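Local coordinates for assembly chaperone of ribosomal protein L4 (Acl4) (Chaetomium thermophilum, PDB 5TQB), which probably acts as a dedicated chaperone that binds newly made ribosomal protein L4 through a helical tetratricopeptide-repeat scaffold and guards it until assembly, at residues Ala67-Lys70 and Val71-Gly75; Glu290-Lys293 and Asp294-Ser298. All blocks are in the same frame, centred on the assembly; numbering follows the deposited sequence.

Interaction 1 (Ala67-Lys70 and Val71-Gly75); sequences AAVK and VDEDG
Glu73 folds back against Val69 and Lys70, closing over the end of helix 58-71. The fold-back comes from a bend in its chain (chi2 88°), which turns the carboxylate toward the helix. Its OE1 stands 3.8 Å from Val69 CG1, and the two side chains cross at about a right angle. Val69 offers that methyl because CG1 lies anti to its own backbone N (chi1 170°), beside the carbonyl carbon. The other carboxylate oxygen, Glu73 OE2, lies 3.3 Å from Lys70 CA and 3.3 Å from Val69 O; in the latter pair both oxygens are acceptors, so the approach is not a hydrogen bond.

Val71, the last residue of the helix, lays its CG2 3.4 Å from Ala67 O, the same oxygen that accepts a bond from Val71 N at 3.2 Å. One residue later the pattern changes. Asp72 leaves helical geometry, and its N reaches Val69 O at 2.9 Å from 66° out of the carbonyl plane, while its second link, to Ala68 O, is weak. A type I beta turn, Asp72 to Gly75, then carries the chain away and is closed by Gly75 N on Asp72 O at 3.1 Å.

Around this helix end, Val69 also packs on Phe88, Leu91 and Trp105, and Val71 and Ala67 lean on Leu45 of helix 41-54, consistent with the antiparallel helix pair of the predicted tetratricopeptide repeat. Asp72 OD1 makes a weak bond to Leu77 N, and OD2 a long, weak ion pair with Lys87 NZ.

The chemistry is that of a helix end whose last amides have poorly aligned acceptors. The Glu73 carboxylate, set beside a carbonyl oxygen, would probably sit in an unfavourable field, which the touching side chain of Arg108 may partly offset.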
loop_
_atom_site.group_PDB
_atom_site.type_symbol
_atom_site.label_atom_id
_atom_site.label_comp_id
_atom_site.label_asym_id
_atom_site.label_seq_id
_atom_site.Cartn_x
_atom_site.Cartn_y
_atom_site.Cartn_z
ATOM N N ALA B 67 1.995 -18.808 -21.859
ATOM C CA ALA B 67 1.043 -19.726 -22.476
ATOM C C ALA B 67 -0.269 -19.007 -22.767
ATOM O O ALA B 67 -0.937 -19.291 -23.759
ATOM C CB ALA B 67 0.806 -20.922 -21.576
ATOM N N ALA B 68 -0.630 -18.066 -21.903
ATOM C CA ALA B 68 -1.841 -17.283 -22.100
ATOM C C ALA B 68 -1.732 -16.440 -23.367
ATOM O O ALA B 68 -2.711 -16.275 -24.102
ATOM C CB ALA B 68 -2.104 -16.403 -20.888
ATOM N N VAL B 69 -0.538 -15.919 -23.629
ATOM C CA VAL B 69 -0.306 -15.118 -24.826
ATOM C C VAL B 69 -0.448 -15.968 -26.082
ATOM O O VAL B 69 -1.067 -15.548 -27.058
ATOM C CB VAL B 69 1.088 -14.460 -24.796
ATOM C CG1 VAL B 69 1.429 -13.822 -26.141
ATOM C CG2 VAL B 69 1.144 -13.419 -23.696
ATOM N N LYS B 70 0.131 -17.164 -26.058
ATOM C CA LYS B 70 0.077 -18.050 -27.211
ATOM C C LYS B 70 -1.364 -18.414 -27.561
ATOM O O LYS B 70 -1.663 -18.730 -28.708
ATOM C CB LYS B 70 0.906 -19.311 -26.956
ATOM C CG LYS B 70 2.407 -19.058 -26.969
ATOM C CD LYS B 70 3.190 -20.229 -26.391
ATOM C CE LYS B 70 4.652 -19.865 -26.180
ATOM N NZ LYS B 70 5.332 -20.798 -25.238
ATOM N N VAL B 71 -2.253 -18.349 -26.573
ATOM C CA VAL B 71 -3.676 -18.610 -26.783
ATOM C C VAL B 71 -4.409 -17.381 -27.329
ATOM O O VAL B 71 -5.423 -17.514 -28.006
ATOM C CB VAL B 71 -4.349 -19.053 -25.463
ATOM C CG1 VAL B 71 -5.866 -19.088 -25.591
ATOM C CG2 VAL B 71 -3.830 -20.415 -25.034
ATOM N N ASP B 72 -3.894 -16.189 -27.029
ATOM C CA ASP B 72 -4.544 -14.931 -27.409
ATOM C C ASP B 72 -3.488 -13.896 -27.814
ATOM O O ASP B 72 -3.283 -12.886 -27.131
ATOM C CB ASP B 72 -5.392 -14.417 -26.232
ATOM C CG ASP B 72 -6.227 -13.193 -26.586
ATOM O OD1 ASP B 72 -6.615 -13.042 -27.763
ATOM O OD2 ASP B 72 -6.503 -12.383 -25.672
ATOM N N GLU B 73 -2.828 -14.152 -28.938
ATOM C CA GLU B 73 -1.617 -13.421 -29.313
ATOM C C GLU B 73 -1.810 -11.910 -29.479
ATOM O O GLU B 73 -0.917 -11.132 -29.145
ATOM C CB GLU B 73 -1.022 -14.009 -30.594
ATOM C CG GLU B 73 0.496 -13.912 -30.655
ATOM C CD GLU B 73 1.190 -15.100 -30.006
ATOM O OE1 GLU B 73 2.387 -14.979 -29.666
ATOM O OE2 GLU B 73 0.539 -16.155 -29.846
ATOM N N ASP B 74 -2.965 -11.498 -29.993
ATOM C CA ASP B 74 -3.229 -10.082 -30.251
ATOM C C ASP B 74 -4.104 -9.437 -29.177
ATOM O O ASP B 74 -4.378 -8.239 -29.239
ATOM C CB ASP B 74 -3.877 -9.905 -31.627
ATOM C CG ASP B 74 -5.239 -10.568 -31.728
ATOM O OD1 ASP B 74 -5.509 -11.508 -30.946
ATOM O OD2 ASP B 74 -6.037 -10.151 -32.598
ATOM N N GLY B 75 -4.544 -10.235 -28.206
ATOM C CA GLY B 75 -5.337 -9.732 -27.096
ATOM C C GLY B 75 -6.747 -9.309 -27.470
ATOM O O GLY B 75 -7.421 -8.623 -26.702
#

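Interaction 2 (Glu290-Lys293 and Asp294-Ser298); sequences EAWK and DTWRS
Ala291 O has two groups of Thr295 close by: the backbone N, bonded at 3.2 Å in the carbonyl plane with an N-H...O angle of 150°, and the hydroxyl OG1, 3.1 Å away. OG1 also has Glu279 OE1 of helix 262-281 as a hydrogen-bond partner, which ties the start of helix 291-313 to its neighbour.

One turn apart, Trp292 and Trp296 form a T-shaped pair, the edge of Trp292 directed at the face of Trp296. Their six-membered rings have centroids 5.7 Å apart and planes at 79°. With CG between backbone N and carbonyl carbon (chi1 67°), the Trp292 ring is placed so that its CZ3 edge meets Trp296 CE3 at 3.9 Å, while Lys293 CG lies over the centre of one of its faces. Trp296 NE1 bonds Tyr273 O, and the Trp296 ring also stacks with that of Tyr273.

Charge lines another side of the helix. Lys293 NZ pairs weakly with Glu290 OE1 at 3.2 Å. Arg297 extends back along the helix to set NH1 3.3 Å from Lys293 CB and, in a weak salt bridge, 3.4 Å from Asp294 OD2. With an alanine here, the Asp294 carboxylate would probably lose this cationic mate and Lys293 CB its cover.

Aromatic packing, the Trp296 NE1 bond and the Thr295 hydroxyl thus anchor the helix to helix 262-281, whereas the ion pairs brace only its own start, and weakly.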
loop_
_atom_site.group_PDB
_atom_site.type_symbol
_atom_site.label_atom_id
_atom_site.label_comp_id
_atom_site.label_asym_id
_atom_site.label_seq_id
_atom_site.Cartn_x
_atom_site.Cartn_y
_atom_site.Cartn_z
ATOM N N GLU B 290 18.338 24.144 18.498
ATOM C CA GLU B 290 18.541 22.764 18.934
ATOM C C GLU B 290 17.563 21.798 18.267
ATOM O O GLU B 290 17.599 20.594 18.528
ATOM C CB GLU B 290 18.381 22.673 20.453
ATOM C CG GLU B 290 19.184 23.703 21.239
ATOM C CD GLU B 290 20.681 23.467 21.174
ATOM O OE1 GLU B 290 21.103 22.417 20.642
ATOM O OE2 GLU B 290 21.439 24.334 21.661
ATOM N N ALA B 291 16.692 22.326 17.412
ATOM C CA ALA B 291 15.647 21.521 16.784
ATOM C C ALA B 291 16.225 20.372 15.969
ATOM O O ALA B 291 15.636 19.294 15.895
ATOM C CB ALA B 291 14.774 22.395 15.902
ATOM N N TRP B 292 17.382 20.610 15.362
ATOM C CA TRP B 292 18.006 19.625 14.488
ATOM C C TRP B 292 18.436 18.380 15.255
ATOM O O TRP B 292 18.452 17.279 14.701
ATOM C CB TRP B 292 19.214 20.236 13.772
ATOM C CG TRP B 292 20.350 20.582 14.690
ATOM C CD1 TRP B 292 20.533 21.753 15.359
ATOM C CD2 TRP B 292 21.461 19.744 15.036
ATOM N NE1 TRP B 292 21.691 21.701 16.098
ATOM C CE2 TRP B 292 22.278 20.477 15.916
ATOM C CE3 TRP B 292 21.842 18.446 14.683
ATOM C CZ2 TRP B 292 23.453 19.955 16.452
ATOM C CZ3 TRP B 292 23.010 17.930 15.217
ATOM C CH2 TRP B 292 23.800 18.683 16.090
ATOM N N LYS B 293 18.786 18.552 16.527
ATOM C CA LYS B 293 19.201 17.424 17.355
ATOM C C LYS B 293 18.052 16.433 17.545
ATOM O O LYS B 293 18.246 15.220 17.459
ATOM C CB LYS B 293 19.726 17.912 18.704
ATOM C CG LYS B 293 21.030 18.686 18.588
ATOM C CD LYS B 293 21.616 19.057 19.941
ATOM C CE LYS B 293 22.936 19.797 19.772
ATOM N NZ LYS B 293 23.479 20.334 21.056
ATOM N N ASP B 294 16.854 16.953 17.783
ATOM C CA ASP B 294 15.679 16.102 17.927
ATOM C C ASP B 294 15.339 15.423 16.604
ATOM O O ASP B 294 14.869 14.283 16.583
ATOM C CB ASP B 294 14.486 16.915 18.435
ATOM C CG ASP B 294 14.618 17.285 19.901
ATOM O OD1 ASP B 294 14.238 18.418 20.269
ATOM O OD2 ASP B 294 15.106 16.440 20.684
ATOM N N THR B 295 15.592 16.121 15.500
ATOM C CA THR B 295 15.342 15.565 14.175
ATOM C C THR B 295 16.313 14.422 13.883
ATOM O O THR B 295 15.940 13.429 13.258
ATOM C CB THR B 295 15.466 16.642 13.088
ATOM O OG1 THR B 295 14.623 17.751 13.419
ATOM C CG2 THR B 295 15.064 16.091 11.728
ATOM N N TRP B 296 17.553 14.558 14.346
ATOM C CA TRP B 296 18.549 13.508 14.161
ATOM C C TRP B 296 18.331 12.365 15.149
ATOM O O TRP B 296 18.706 11.226 14.877
ATOM C CB TRP B 296 19.974 14.067 14.295
ATOM C CG TRP B 296 20.654 14.348 12.975
ATOM C CD1 TRP B 296 20.055 14.506 11.757
ATOM C CD2 TRP B 296 22.063 14.496 12.747
ATOM N NE1 TRP B 296 21.000 14.748 10.789
ATOM C CE2 TRP B 296 22.240 14.746 11.370
ATOM C CE3 TRP B 296 23.191 14.447 13.572
ATOM C CZ2 TRP B 296 23.498 14.941 10.802
ATOM C CZ3 TRP B 296 24.436 14.640 13.005
ATOM C CH2 TRP B 296 24.580 14.885 11.635
ATOM N N ARG B 297 17.727 12.661 16.295
ATOM C CA ARG B 297 17.408 11.612 17.255
ATOM C C ARG B 297 16.408 10.635 16.649
ATOM O O ARG B 297 16.606 9.422 16.712
ATOM C CB ARG B 297 16.869 12.202 18.556
ATOM C CG ARG B 297 17.967 12.682 19.490
ATOM C CD ARG B 297 17.416 13.278 20.766
ATOM N NE ARG B 297 18.495 13.702 21.654
ATOM C CZ ARG B 297 18.950 14.947 21.756
ATOM N NH1 ARG B 297 18.417 15.930 21.037
ATOM N NH2 ARG B 297 19.943 15.211 22.593
ATOM N N SER B 298 15.349 11.164 16.041
ATOM C CA SER B 298 14.358 10.318 15.381
ATOM C C SER B 298 14.957 9.610 14.169
ATOM O O SER B 298 14.568 8.491 13.849
ATOM C CB SER B 298 13.119 11.123 14.973
ATOM O OG SER B 298 13.476 12.384 14.440
#

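Interaction 1 closes long before interaction 2 opens along the chain, and the two lie on opposite sides of its centre, with their own centres 56 Å apart and nearest atoms about 45 Å apart. They share no helix: residues 67-75 run off the C-terminal end of helix 58-71 within the predicted tetratricopeptide repeat, whereas residues 290-298 enter and begin helix 291-313, the penultimate helix. One therefore records how a helix is ended and the other how one is started, in a mainly helical chain without strands. Without direct contact, each fixes its helix locally against neighbouring helices, consistent with an extended scaffold built from successive helix-to-helix packings.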